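STING-associated CdnE c-di-GMP synthase (Flavobacteriaceae, PDB 6WT8) synthesises the cyclic dinucleotide c-di-GMP, which probably serves as the signal for a partner STING protein in a bacterial CBASS defence system. Local coordinates at residues Thr24-Glu29 with Tyr50-Met55; Val108-Lys113 with Lys217-Tyr222; Thr201-Val206 with Val232-Leu237; Ile257-Asn262 with Asp300-Leu305. One frame throughout, in Å; residues are numbered along the deposited sequence.

From the N terminus, interaction 1 closes the first loop, bringing residues 50-55 of helix 46-56 back onto 24-29 after 20 intervening residues. Interaction 2 opens at strand 106-112 and closes on strand 218-221 after 103 intervening residues. Before it closes, interaction 3 has started at 201-206, on strand 192-204, and it ends at 232-237, so the two contacts cross along the chain; they also touch and share the same mixed sheet. Interaction 4 follows, joining helix 253-266 to helix 300-314. It touches interaction 1, and together they tie early and late helices into one helical region, with centres 30 to 37 Å from those of the sheet contacts.

Interaction 1: residues Thr24-Glu29 with Tyr50-Met55; sequences TKMYSE and YIKESM
The tight part of this contact is a selenium pair: SE of selenomethionine Met26 lies 3.8 Å from SE of selenomethionine Met55, the two side chains crossing at about a right angle. Met26 bends at its last torsion (chi3 -73°), which turns CE toward Lys52, 3.9 Å from Lys52 CG. The wetter side begins at Glu29. Its carboxylate rests on the aliphatic part of Lys52, where Glu29 OE1 lies 3.5 Å from Lys52 CD, but the charged ends only form a long salt bridge, Glu29 OE1 to Lys52 NZ 4.0 Å. Two waters fill in, each donating to Glu29 OE1 and accepting from Lys52 NZ; one of the bonds to NZ is weak. Glu29 OE2 meanwhile accepts Met26 N at 2.9 Å, the donor lying 37° out of the carboxylate plane, and pairs with Lys56. With an alanine here, Met26 N would probably lose its acceptor, and Lys52 and Lys56 the negative charge they share. Lys52 NZ has a second anchor in Glu43 O. Around the contact, Tyr298 touches Met26, Glu29 and Lys52, while helix 253-266 adjoins the selenomethionines through Asn255 on Met26 and Phe259 on Met55.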
loop_
_atom_site.group_PDB
_atom_site.type_symbol
_atom_site.label_atom_id
_atom_site.label_comp_id
_atom_site.label_asym_id
_atom_site.label_seq_id
_atom_site.Cartn_x
_atom_site.Cartn_y
_atom_site.Cartn_z
ATOM N N THR A 24 14.131 5.453 -14.739
ATOM C CA THR A 24 15.377 5.641 -13.995
ATOM C C THR A 24 15.978 4.297 -13.625
ATOM O O THR A 24 15.300 3.427 -13.074
ATOM C CB THR A 24 15.096 6.441 -12.729
ATOM O OG1 THR A 24 14.462 7.671 -13.102
ATOM C CG2 THR A 24 16.387 6.718 -11.949
ATOM N N LYS A 25 17.260 4.122 -13.946
ATOM C CA LYS A 25 17.936 2.883 -13.597
ATOM C C LYS A 25 18.106 2.802 -12.089
ATOM O O LYS A 25 18.302 3.813 -11.395
ATOM C CB LYS A 25 19.315 2.812 -14.249
ATOM C CG LYS A 25 19.316 2.735 -15.770
ATOM C CD LYS A 25 20.792 2.681 -16.208
ATOM C CE LYS A 25 21.004 2.718 -17.694
ATOM N NZ LYS A 25 22.457 2.316 -17.942
HETATM N N MSE A 26 18.009 1.587 -11.578
HETATM C CA MSE A 26 18.381 1.377 -10.194
HETATM C C MSE A 26 19.866 1.623 -10.060
HETATM O O MSE A 26 20.672 1.272 -10.931
HETATM C CB MSE A 26 18.071 -0.031 -9.745
HETATM C CG MSE A 26 16.582 -0.299 -9.752
HETATM SE SE MSE A 26 16.117 -2.221 -9.404
HETATM C CE MSE A 26 16.650 -2.943 -11.071
ATOM N N TYR A 27 20.256 2.207 -8.939
ATOM C CA TYR A 27 21.660 2.605 -8.829
ATOM C C TYR A 27 22.593 1.398 -8.835
ATOM O O TYR A 27 23.709 1.494 -9.357
ATOM C CB TYR A 27 21.904 3.434 -7.569
ATOM C CG TYR A 27 21.685 4.920 -7.762
ATOM C CD1 TYR A 27 20.842 5.394 -8.765
ATOM C CD2 TYR A 27 22.339 5.846 -6.944
ATOM C CE1 TYR A 27 20.650 6.745 -8.951
ATOM C CE2 TYR A 27 22.158 7.197 -7.115
ATOM C CZ TYR A 27 21.319 7.640 -8.118
ATOM O OH TYR A 27 21.139 8.991 -8.293
ATOM N N SER A 28 22.148 0.250 -8.303
ATOM C CA SER A 28 23.070 -0.873 -8.285
ATOM C C SER A 28 23.342 -1.364 -9.681
ATOM O O SER A 28 24.354 -2.038 -9.893
ATOM C CB SER A 28 22.544 -2.029 -7.420
ATOM O OG SER A 28 21.310 -2.616 -7.921
ATOM N N GLU A 29 22.487 -1.012 -10.660
ATOM C CA GLU A 29 22.802 -1.369 -12.051
ATOM C C GLU A 29 24.139 -0.793 -12.506
ATOM O O GLU A 29 24.892 -1.453 -13.232
ATOM C CB GLU A 29 21.725 -0.853 -13.013
ATOM C CG GLU A 29 20.432 -1.616 -12.954
ATOM C CD GLU A 29 19.447 -1.042 -13.940
ATOM O OE1 GLU A 29 19.759 -1.136 -15.164
ATOM O OE2 GLU A 29 18.418 -0.504 -13.479
ATOM N N TYR A 50 13.758 -9.045 -17.303
ATOM C CA TYR A 50 12.476 -9.285 -16.649
ATOM C C TYR A 50 12.514 -8.835 -15.192
ATOM O O TYR A 50 11.562 -8.212 -14.703
ATOM C CB TYR A 50 12.131 -10.768 -16.727
ATOM C CG TYR A 50 10.897 -11.159 -15.930
ATOM C CD1 TYR A 50 9.652 -10.610 -16.219
ATOM C CD2 TYR A 50 11.003 -12.067 -14.891
ATOM C CE1 TYR A 50 8.460 -10.971 -15.461
ATOM C CE2 TYR A 50 9.835 -12.440 -14.142
ATOM C CZ TYR A 50 8.607 -11.888 -14.438
ATOM O OH TYR A 50 7.428 -12.224 -13.752
ATOM N N ILE A 51 13.551 -9.247 -14.477
ATOM C CA ILE A 51 13.677 -8.833 -13.066
ATOM C C ILE A 51 13.706 -7.306 -12.945
ATOM O O ILE A 51 12.987 -6.710 -12.109
ATOM C CB ILE A 51 14.937 -9.456 -12.453
ATOM C CG1 ILE A 51 14.807 -10.976 -12.396
ATOM C CG2 ILE A 51 15.223 -8.845 -11.067
ATOM C CD1 ILE A 51 16.142 -11.678 -12.159
ATOM N N LYS A 52 14.504 -6.652 -13.798
ATOM C CA LYS A 52 14.629 -5.185 -13.716
ATOM C C LYS A 52 13.291 -4.508 -13.930
ATOM O O LYS A 52 12.925 -3.565 -13.203
ATOM C CB LYS A 52 15.620 -4.663 -14.775
ATOM C CG LYS A 52 17.021 -4.881 -14.380
ATOM C CD LYS A 52 17.981 -4.148 -15.364
ATOM C CE LYS A 52 17.875 -4.685 -16.776
ATOM N NZ LYS A 52 19.009 -4.128 -17.690
ATOM N N GLU A 53 12.573 -4.916 -14.979
ATOM C CA GLU A 53 11.344 -4.216 -15.318
ATOM C C GLU A 53 10.247 -4.552 -14.323
ATOM O O GLU A 53 9.387 -3.703 -14.047
ATOM C CB GLU A 53 10.984 -4.546 -16.770
ATOM C CG GLU A 53 12.115 -3.930 -17.653
ATOM C CD GLU A 53 11.830 -3.894 -19.137
ATOM O OE1 GLU A 53 10.738 -4.344 -19.541
ATOM O OE2 GLU A 53 12.739 -3.425 -19.903
ATOM N N SER A 54 10.319 -5.748 -13.726
ATOM C CA SER A 54 9.385 -6.101 -12.661
ATOM C C SER A 54 9.655 -5.301 -11.384
ATOM O O SER A 54 8.719 -4.994 -10.639
ATOM C CB SER A 54 9.481 -7.583 -12.335
ATOM O OG SER A 54 8.942 -8.371 -13.381
HETATM N N MSE A 55 10.905 -4.972 -11.107
HETATM C CA MSE A 55 11.288 -4.195 -9.939
HETATM C C MSE A 55 10.955 -2.722 -10.131
HETATM O O MSE A 55 10.604 -2.057 -9.161
HETATM C CB MSE A 55 12.786 -4.351 -9.631
HETATM C CG MSE A 55 13.041 -5.686 -8.982
HETATM SE SE MSE A 55 14.949 -5.751 -8.510
HETATM C CE MSE A 55 14.823 -7.378 -7.682
HETATM O O HOH W 1 18.739 -0.804 -17.611
HETATM O O HOH W 2 21.100 -3.123 -16.008
#

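Interaction 2: residues Val108-Lys113 with Lys217-Tyr222; sequences VQITNK and KGIQIY
Ile219 meets Ile110 and Val108 through aliphatic branches alone, so no ring or amide presents a face or an edge in this contact. The two arms of Ile219 divide the work. CG2 lies 3.8 Å from Ile110 CD1 and 4.1 Å from Ile110 CG1, the side chains crossing at about a right angle. Ile219 CD1 instead meets Val108 CG1 tip to tip at 4.0 Å. The fork is set by the first torsion of Ile219 (chi1 59°), which places CG1 between the backbone N and the carbonyl carbon and turns CG2 anti to that carbon. All three residues are buried, and no hydrogen bond joins the two segments. The backbones do not pair because strand 192-204 pairs with both: parallel to 106-112, antiparallel to 218-221. The contact therefore reaches across strand 192-204, between two strands of the mixed sheet that both pair with it. Strand 85-90, on the other flank of 106-112, adds Gln90 against Val108 and Ile219, and helix 235-248 brings Pro235 and Phe236 onto Ile219.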
loop_
_atom_site.group_PDB
_atom_site.type_symbol
_atom_site.label_atom_id
_atom_site.label_comp_id
_atom_site.label_asym_id
_atom_site.label_seq_id
_atom_site.Cartn_x
_atom_site.Cartn_y
_atom_site.Cartn_z
ATOM N N VAL A 108 -9.607 10.440 -0.271
ATOM C CA VAL A 108 -10.321 10.202 0.979
ATOM C C VAL A 108 -10.748 11.547 1.531
ATOM O O VAL A 108 -9.906 12.444 1.726
ATOM C CB VAL A 108 -9.428 9.465 1.998
ATOM C CG1 VAL A 108 -10.286 9.014 3.184
ATOM C CG2 VAL A 108 -8.824 8.247 1.363
ATOM N N GLN A 109 -12.031 11.707 1.834
ATOM C CA GLN A 109 -12.505 12.906 2.523
ATOM C C GLN A 109 -13.004 12.484 3.897
ATOM O O GLN A 109 -13.735 11.498 4.019
ATOM C CB GLN A 109 -13.540 13.651 1.710
ATOM C CG GLN A 109 -14.807 12.870 1.462
ATOM C CD GLN A 109 -15.775 13.649 0.576
ATOM O OE1 GLN A 109 -15.639 14.868 0.340
ATOM N NE2 GLN A 109 -16.778 12.937 0.095
ATOM N N ILE A 110 -12.494 13.122 4.951
ATOM C CA ILE A 110 -12.659 12.651 6.315
ATOM C C ILE A 110 -13.327 13.765 7.097
ATOM O O ILE A 110 -12.766 14.866 7.221
ATOM C CB ILE A 110 -11.276 12.293 6.914
ATOM C CG1 ILE A 110 -10.491 11.374 5.967
ATOM C CG2 ILE A 110 -11.512 11.628 8.243
ATOM C CD1 ILE A 110 -8.953 11.314 6.282
ATOM N N THR A 111 -14.506 13.503 7.668
ATOM C CA THR A 111 -15.132 14.536 8.475
ATOM C C THR A 111 -14.215 14.914 9.640
ATOM O O THR A 111 -13.525 14.055 10.204
ATOM C CB THR A 111 -16.477 14.039 8.982
ATOM O OG1 THR A 111 -16.325 12.776 9.666
ATOM C CG2 THR A 111 -17.435 13.943 7.816
ATOM N N ASN A 112 -14.110 16.223 9.931
ATOM C CA ASN A 112 -13.033 16.663 10.827
ATOM C C ASN A 112 -13.557 17.461 12.022
ATOM O O ASN A 112 -12.741 18.090 12.711
ATOM C CB ASN A 112 -11.973 17.482 10.054
ATOM C CG ASN A 112 -12.552 18.771 9.456
ATOM O OD1 ASN A 112 -13.685 19.169 9.771
ATOM N ND2 ASN A 112 -11.774 19.424 8.596
ATOM N N LYS A 113 -14.859 17.447 12.262
ATOM C CA LYS A 113 -15.517 18.097 13.403
ATOM C C LYS A 113 -15.581 17.232 14.641
ATOM O O LYS A 113 -15.776 17.755 15.751
ATOM C CB LYS A 113 -16.970 18.400 13.094
ATOM C CG LYS A 113 -17.211 19.293 11.950
ATOM C CD LYS A 113 -16.530 20.591 12.176
ATOM C CE LYS A 113 -17.336 21.697 11.538
ATOM N NZ LYS A 113 -16.379 22.753 11.111
ATOM N N LYS A 217 -3.138 8.248 12.342
ATOM C CA LYS A 217 -4.583 8.452 12.400
ATOM C C LYS A 217 -5.301 7.423 11.543
ATOM O O LYS A 217 -4.882 7.146 10.409
ATOM C CB LYS A 217 -4.940 9.856 11.921
ATOM C CG LYS A 217 -4.432 10.954 12.790
ATOM C CD LYS A 217 -4.945 12.332 12.364
ATOM C CE LYS A 217 -6.420 12.397 12.578
ATOM N NZ LYS A 217 -6.959 13.192 13.716
ATOM N N GLY A 218 -6.378 6.836 12.086
ATOM C CA GLY A 218 -7.151 5.841 11.378
ATOM C C GLY A 218 -8.375 6.453 10.723
ATOM O O GLY A 218 -8.754 7.601 11.019
ATOM N N ILE A 219 -8.943 5.690 9.790
ATOM C CA ILE A 219 -10.238 6.091 9.245
ATOM C C ILE A 219 -11.236 4.964 9.397
ATOM O O ILE A 219 -10.910 3.774 9.391
ATOM C CB ILE A 219 -10.150 6.532 7.771
ATOM C CG1 ILE A 219 -9.597 5.407 6.856
ATOM C CG2 ILE A 219 -9.291 7.826 7.653
ATOM C CD1 ILE A 219 -9.623 5.792 5.379
ATOM N N GLN A 220 -12.506 5.363 9.496
ATOM C CA GLN A 220 -13.648 4.440 9.465
ATOM C C GLN A 220 -14.518 4.902 8.315
ATOM O O GLN A 220 -15.130 5.975 8.373
ATOM C CB GLN A 220 -14.414 4.426 10.804
ATOM C CG GLN A 220 -13.582 3.805 11.922
ATOM C CD GLN A 220 -14.367 3.522 13.168
ATOM O OE1 GLN A 220 -14.243 4.256 14.154
ATOM N NE2 GLN A 220 -15.205 2.460 13.156
ATOM N N ILE A 221 -14.530 4.104 7.265
ATOM C CA ILE A 221 -15.186 4.469 6.007
ATOM C C ILE A 221 -16.696 4.312 6.119
ATOM O O ILE A 221 -17.204 3.284 6.591
ATOM C CB ILE A 221 -14.624 3.589 4.887
ATOM C CG1 ILE A 221 -13.163 4.009 4.675
ATOM C CG2 ILE A 221 -15.357 3.794 3.561
ATOM C CD1 ILE A 221 -12.363 3.045 3.745
ATOM N N TYR A 222 -17.434 5.305 5.602
ATOM C CA TYR A 222 -18.894 5.262 5.587
ATOM C C TYR A 222 -19.447 4.389 4.460
ATOM O O TYR A 222 -19.078 4.559 3.301
ATOM C CB TYR A 222 -19.428 6.684 5.428
ATOM C CG TYR A 222 -20.959 6.735 5.435
ATOM C CD1 TYR A 222 -21.665 6.417 6.567
ATOM C CD2 TYR A 222 -21.656 7.067 4.294
ATOM C CE1 TYR A 222 -23.070 6.456 6.598
ATOM C CE2 TYR A 222 -23.056 7.121 4.311
ATOM C CZ TYR A 222 -23.743 6.777 5.460
ATOM O OH TYR A 222 -25.136 6.837 5.477
#

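Interaction 3: residues Thr201-Val206 with Val232-Leu237; sequences TYYKSV and VDYPFL
Tyr203 is overlapped by Val232, whose CG2 sits 3.8 Å from Tyr203 CB and 3.8 Å from CD2 on the ring, the two side chains crossing at about a right angle. The setting is the mixed sheet, probably that of the nucleotidyltransferase-like core expected of a CD-NTase: strand 192-204, paired antiparallel with 218-221, runs out here beside the loop that leads into helix 235-248. Tyr203 extends from the strand with CG anti to its own backbone N (chi1 178°), and that brings the ring toward the loop. Val232 CG2 is shared, for it also lies 3.6 Å above one face of the Tyr234 ring, offset toward the rim. Tyr234 occupies the N-cap position of helix 235-248, and its hydroxyl end comes to the edge of the Tyr203 ring, near the ring plane, with OH 3.4 Å from CD2 and 3.5 Å from CE2. This is van der Waals packing; no hydrogen bond crosses the contact. Were Tyr203 an alanine, Val232 CG2 would probably keep only the Tyr234 ring beside it, and the Tyr234 hydroxyl end would be freer to turn. Beyond the two segments, Tyr203 packs on Gln220, Glu116 and Asp118. Ser205, at the N-cap of helix 206-211, bonds through OG to Phe208 N, while its CB touches Tyr234 OH at 3.6 Å.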
loop_
_atom_site.group_PDB
_atom_site.type_symbol
_atom_site.label_atom_id
_atom_site.label_comp_id
_atom_site.label_asym_id
_atom_site.label_seq_id
_atom_site.Cartn_x
_atom_site.Cartn_y
_atom_site.Cartn_z
ATOM N N THR A 201 -14.751 8.928 8.643
ATOM C CA THR A 201 -14.394 9.758 9.787
ATOM C C THR A 201 -13.077 9.259 10.378
ATOM O O THR A 201 -12.607 8.168 10.050
ATOM C CB THR A 201 -15.534 9.725 10.815
ATOM O OG1 THR A 201 -15.278 10.702 11.843
ATOM C CG2 THR A 201 -15.663 8.352 11.442
ATOM N N TYR A 202 -12.457 10.065 11.234
ATOM C CA TYR A 202 -11.214 9.616 11.866
ATOM C C TYR A 202 -11.477 8.674 13.027
ATOM O O TYR A 202 -12.492 8.733 13.712
ATOM C CB TYR A 202 -10.418 10.798 12.433
ATOM C CG TYR A 202 -9.742 11.658 11.433
ATOM C CD1 TYR A 202 -8.754 11.143 10.634
ATOM C CD2 TYR A 202 -10.134 13.007 11.294
ATOM C CE1 TYR A 202 -8.065 11.945 9.701
ATOM C CE2 TYR A 202 -9.484 13.818 10.362
ATOM C CZ TYR A 202 -8.461 13.288 9.587
ATOM O OH TYR A 202 -7.762 14.060 8.645
ATOM N N TYR A 203 -10.452 7.869 13.307
ATOM C CA TYR A 203 -10.375 7.102 14.538
ATOM C C TYR A 203 -9.015 7.345 15.159
ATOM O O TYR A 203 -7.972 7.115 14.511
ATOM C CB TYR A 203 -10.580 5.608 14.272
ATOM C CG TYR A 203 -10.456 4.775 15.531
ATOM C CD1 TYR A 203 -11.551 4.579 16.336
ATOM C CD2 TYR A 203 -9.242 4.197 15.878
ATOM C CE1 TYR A 203 -11.467 3.812 17.507
ATOM C CE2 TYR A 203 -9.124 3.444 17.055
ATOM C CZ TYR A 203 -10.250 3.243 17.842
ATOM O OH TYR A 203 -10.177 2.482 19.012
ATOM N N LYS A 204 -9.035 7.788 16.414
ATOM C CA LYS A 204 -7.799 8.055 17.171
ATOM C C LYS A 204 -7.456 6.879 18.078
ATOM O O LYS A 204 -8.154 6.623 19.073
ATOM C CB LYS A 204 -7.946 9.336 17.999
ATOM C CG LYS A 204 -8.142 10.563 17.136
ATOM C CD LYS A 204 -8.339 11.851 17.985
ATOM C CE LYS A 204 -8.828 12.972 17.043
ATOM N NZ LYS A 204 -9.402 14.176 17.751
ATOM N N SER A 205 -6.361 6.186 17.731
ATOM C CA SER A 205 -5.865 5.110 18.588
ATOM C C SER A 205 -5.048 5.674 19.746
ATOM O O SER A 205 -4.695 6.842 19.766
ATOM C CB SER A 205 -4.985 4.163 17.782
ATOM O OG SER A 205 -3.812 4.866 17.382
ATOM N N VAL A 206 -4.789 4.836 20.743
ATOM C CA VAL A 206 -3.877 5.223 21.815
ATOM C C VAL A 206 -2.504 5.592 21.260
ATOM O O VAL A 206 -1.900 6.585 21.699
ATOM C CB VAL A 206 -3.774 4.100 22.856
ATOM C CG1 VAL A 206 -2.710 4.497 23.901
ATOM C CG2 VAL A 206 -5.164 3.868 23.498
ATOM N N VAL A 232 -11.897 0.169 11.620
ATOM C CA VAL A 232 -10.833 1.136 11.377
ATOM C C VAL A 232 -9.779 0.571 10.429
ATOM O O VAL A 232 -9.400 -0.608 10.514
ATOM C CB VAL A 232 -10.183 1.594 12.701
ATOM C CG1 VAL A 232 -9.545 0.438 13.438
ATOM C CG2 VAL A 232 -9.144 2.671 12.435
ATOM N N ASP A 233 -9.285 1.427 9.531
ATOM C CA ASP A 233 -8.178 1.127 8.635
ATOM C C ASP A 233 -7.100 2.163 8.893
ATOM O O ASP A 233 -7.416 3.290 9.301
ATOM C CB ASP A 233 -8.568 1.283 7.157
ATOM C CG ASP A 233 -9.574 0.297 6.693
ATOM O OD1 ASP A 233 -9.428 -0.896 7.032
ATOM O OD2 ASP A 233 -10.469 0.721 5.920
ATOM N N TYR A 234 -5.828 1.788 8.676
ATOM C CA TYR A 234 -4.710 2.718 8.864
ATOM C C TYR A 234 -3.911 2.882 7.566
ATOM O O TYR A 234 -2.708 2.554 7.490
ATOM C CB TYR A 234 -3.819 2.244 10.012
ATOM C CG TYR A 234 -4.505 2.247 11.357
ATOM C CD1 TYR A 234 -4.655 3.439 12.088
ATOM C CD2 TYR A 234 -5.055 1.102 11.880
ATOM C CE1 TYR A 234 -5.310 3.472 13.299
ATOM C CE2 TYR A 234 -5.727 1.122 13.121
ATOM C CZ TYR A 234 -5.825 2.317 13.830
ATOM O OH TYR A 234 -6.490 2.332 15.069
ATOM N N PRO A 235 -4.551 3.370 6.499
ATOM C CA PRO A 235 -3.848 3.451 5.213
ATOM C C PRO A 235 -2.661 4.392 5.251
ATOM O O PRO A 235 -1.663 4.191 4.513
ATOM C CB PRO A 235 -4.921 3.982 4.240
ATOM C CG PRO A 235 -5.886 4.750 5.171
ATOM C CD PRO A 235 -5.939 3.911 6.444
ATOM N N PHE A 236 -2.729 5.459 6.045
ATOM C CA PHE A 236 -1.632 6.416 6.016
ATOM C C PHE A 236 -0.414 5.864 6.739
ATOM O O PHE A 236 0.701 6.314 6.498
ATOM C CB PHE A 236 -2.110 7.755 6.640
ATOM C CG PHE A 236 -3.452 8.147 6.194
ATOM C CD1 PHE A 236 -3.772 8.222 4.837
ATOM C CD2 PHE A 236 -4.474 8.401 7.136
ATOM C CE1 PHE A 236 -5.067 8.571 4.391
ATOM C CE2 PHE A 236 -5.768 8.776 6.696
ATOM C CZ PHE A 236 -6.075 8.838 5.340
ATOM N N LEU A 237 -0.638 4.919 7.664
ATOM C CA LEU A 237 0.464 4.332 8.408
ATOM C C LEU A 237 1.255 3.377 7.525
ATOM O O LEU A 237 2.496 3.365 7.569
ATOM C CB LEU A 237 -0.110 3.606 9.635
ATOM C CG LEU A 237 0.902 3.144 10.662
ATOM C CD1 LEU A 237 1.816 4.307 11.122
ATOM C CD2 LEU A 237 0.196 2.507 11.838
#

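Interaction 4: residues Ile257-Asn262 with Asp300-Leu305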
loop_
_atom_site.group_PDB
_atom_site.type_symbol
_atom_site.label_atom_id
_atom_site.label_comp_id
_atom_site.label_asym_id
_atom_site.label_seq_id
_atom_site.Cartn_x
_atom_site.Cartn_y
_atom_site.Cartn_z
ATOM N N ILE A 257 9.065 -5.262 -3.363
ATOM C CA ILE A 257 7.602 -5.386 -3.325
ATOM C C ILE A 257 7.051 -5.526 -4.743
ATOM O O ILE A 257 6.191 -6.394 -5.031
ATOM C CB ILE A 257 7.022 -4.159 -2.621
ATOM C CG1 ILE A 257 7.296 -4.310 -1.114
ATOM C CG2 ILE A 257 5.463 -4.062 -2.864
ATOM C CD1 ILE A 257 6.989 -3.057 -0.286
ATOM N N ARG A 258 7.483 -4.614 -5.643
ATOM C CA ARG A 258 6.950 -4.643 -7.009
ATOM C C ARG A 258 7.339 -5.938 -7.705
ATOM O O ARG A 258 6.555 -6.480 -8.481
ATOM C CB ARG A 258 7.450 -3.406 -7.776
ATOM C CG ARG A 258 6.812 -2.122 -7.203
ATOM C CD ARG A 258 7.088 -0.891 -8.087
ATOM N NE ARG A 258 8.511 -0.622 -8.039
ATOM C CZ ARG A 258 9.122 0.411 -7.443
ATOM N NH1 ARG A 258 8.539 1.466 -6.836
ATOM N NH2 ARG A 258 10.426 0.420 -7.481
ATOM N N PHE A 259 8.574 -6.414 -7.479
ATOM C CA PHE A 259 8.992 -7.690 -8.066
ATOM C C PHE A 259 8.078 -8.810 -7.630
ATOM O O PHE A 259 7.570 -9.550 -8.467
ATOM C CB PHE A 259 10.435 -7.977 -7.640
ATOM C CG PHE A 259 10.987 -9.282 -8.124
ATOM C CD1 PHE A 259 11.190 -9.506 -9.448
ATOM C CD2 PHE A 259 11.400 -10.209 -7.235
ATOM C CE1 PHE A 259 11.724 -10.738 -9.910
ATOM C CE2 PHE A 259 11.936 -11.421 -7.676
ATOM C CZ PHE A 259 12.130 -11.660 -9.018
ATOM N N LEU A 260 7.836 -8.949 -6.315
ATOM C CA LEU A 260 6.997 -10.086 -5.886
ATOM C C LEU A 260 5.568 -9.954 -6.419
ATOM O O LEU A 260 4.921 -10.953 -6.757
ATOM C CB LEU A 260 6.967 -10.202 -4.352
ATOM C CG LEU A 260 8.089 -10.868 -3.591
ATOM C CD1 LEU A 260 7.516 -11.174 -2.159
ATOM C CD2 LEU A 260 8.556 -12.162 -4.272
ATOM N N LYS A 261 5.033 -8.719 -6.476
ATOM C CA LYS A 261 3.694 -8.519 -7.044
ATOM C C LYS A 261 3.650 -8.955 -8.501
ATOM O O LYS A 261 2.690 -9.613 -8.929
ATOM C CB LYS A 261 3.277 -7.054 -6.909
ATOM C CG LYS A 261 2.882 -6.638 -5.506
ATOM C CD LYS A 261 2.379 -5.195 -5.588
ATOM C CE LYS A 261 2.050 -4.633 -4.275
ATOM N NZ LYS A 261 1.273 -3.349 -4.589
ATOM N N ASN A 262 4.698 -8.653 -9.269
ATOM C CA ASN A 262 4.729 -9.074 -10.666
ATOM C C ASN A 262 4.827 -10.587 -10.764
ATOM O O ASN A 262 4.197 -11.190 -11.639
ATOM C CB ASN A 262 5.930 -8.409 -11.386
ATOM C CG ASN A 262 5.539 -7.040 -12.000
ATOM O OD1 ASN A 262 4.656 -6.994 -12.858
ATOM N ND2 ASN A 262 6.143 -5.941 -11.542
ATOM N N ASP A 300 20.877 -9.936 -6.559
ATOM C CA ASP A 300 21.021 -10.704 -5.334
ATOM C C ASP A 300 19.796 -10.567 -4.440
ATOM O O ASP A 300 19.625 -11.397 -3.541
ATOM C CB ASP A 300 22.287 -10.263 -4.579
ATOM C CG ASP A 300 23.583 -10.634 -5.335
ATOM O OD1 ASP A 300 23.540 -11.468 -6.250
ATOM O OD2 ASP A 300 24.676 -10.098 -5.028
ATOM N N LEU A 301 18.923 -9.571 -4.677
ATOM C CA LEU A 301 17.681 -9.493 -3.921
ATOM C C LEU A 301 16.765 -10.659 -4.203
ATOM O O LEU A 301 15.889 -10.964 -3.364
ATOM C CB LEU A 301 16.918 -8.198 -4.226
ATOM C CG LEU A 301 17.686 -6.932 -3.877
ATOM C CD1 LEU A 301 16.895 -5.691 -4.332
ATOM C CD2 LEU A 301 18.002 -6.839 -2.383
ATOM N N VAL A 302 16.885 -11.296 -5.385
ATOM C CA VAL A 302 16.000 -12.422 -5.680
ATOM C C VAL A 302 16.285 -13.544 -4.707
ATOM O O VAL A 302 15.363 -14.186 -4.206
ATOM C CB VAL A 302 16.169 -12.890 -7.131
ATOM C CG1 VAL A 302 15.179 -14.038 -7.459
ATOM C CG2 VAL A 302 15.942 -11.712 -8.069
ATOM N N SER A 303 17.576 -13.790 -4.429
ATOM C CA SER A 303 17.969 -14.780 -3.433
ATOM C C SER A 303 17.487 -14.409 -2.017
ATOM O O SER A 303 17.043 -15.281 -1.273
ATOM C CB SER A 303 19.473 -14.896 -3.451
ATOM O OG SER A 303 19.933 -15.823 -2.470
ATOM N N ILE A 304 17.573 -13.132 -1.634
ATOM C CA ILE A 304 17.060 -12.713 -0.313
ATOM C C ILE A 304 15.587 -13.062 -0.174
ATOM O O ILE A 304 15.129 -13.590 0.846
ATOM C CB ILE A 304 17.270 -11.201 -0.124
ATOM C CG1 ILE A 304 18.721 -10.896 0.073
ATOM C CG2 ILE A 304 16.412 -10.619 1.063
ATOM C CD1 ILE A 304 19.353 -11.449 1.324
ATOM N N LEU A 305 14.811 -12.735 -1.200
ATOM C CA LEU A 305 13.381 -13.037 -1.184
ATOM C C LEU A 305 13.123 -14.541 -1.129
ATOM O O LEU A 305 12.244 -14.998 -0.375
ATOM C CB LEU A 305 12.720 -12.413 -2.392
ATOM C CG LEU A 305 12.601 -10.885 -2.311
ATOM C CD1 LEU A 305 12.132 -10.364 -3.689
ATOM C CD2 LEU A 305 11.534 -10.507 -1.254
#
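Next to Phe259, which packs on Leu305 across the helix crossing, the carbonyl Arg258 O takes two donors from Asn262: the backbone N at 3.0 Å and, weakly, the side-chain ND2 at 3.1 Å, where the N-H...O angle is only 127°. ND2 also bonds Ser54 O and Arg258 NE bonds Met55 O, fastening this helix to helix 46-56. The contact itself is wholly apolar and buried. A first torsion of 178° carries the Phe259 ring off its helix toward 300-314. Leu305 CD1 comes to the edge of the ring, near its plane, 3.6 Å from Phe259 CD2, while Val302 CG2 approaches Phe259 CZ at 3.9 Å. The same Leu305 methyl lies 4.0 Å from Leu260 CD2, so CD1 is held between two consecutive residues of the facing helix. Phe259 and Val302 both continue onto Leu350 of helix 336-360, and Leu260 onto Ile281 and Cys285 of helix 278-287. The two axes pass 11.4 Å apart at a signed crossing angle of -70°, a steeply crossed helix pair in the helical part of the fold, consistent with the helical region that accompanies the nucleotidyltransferase core in CD-NTases.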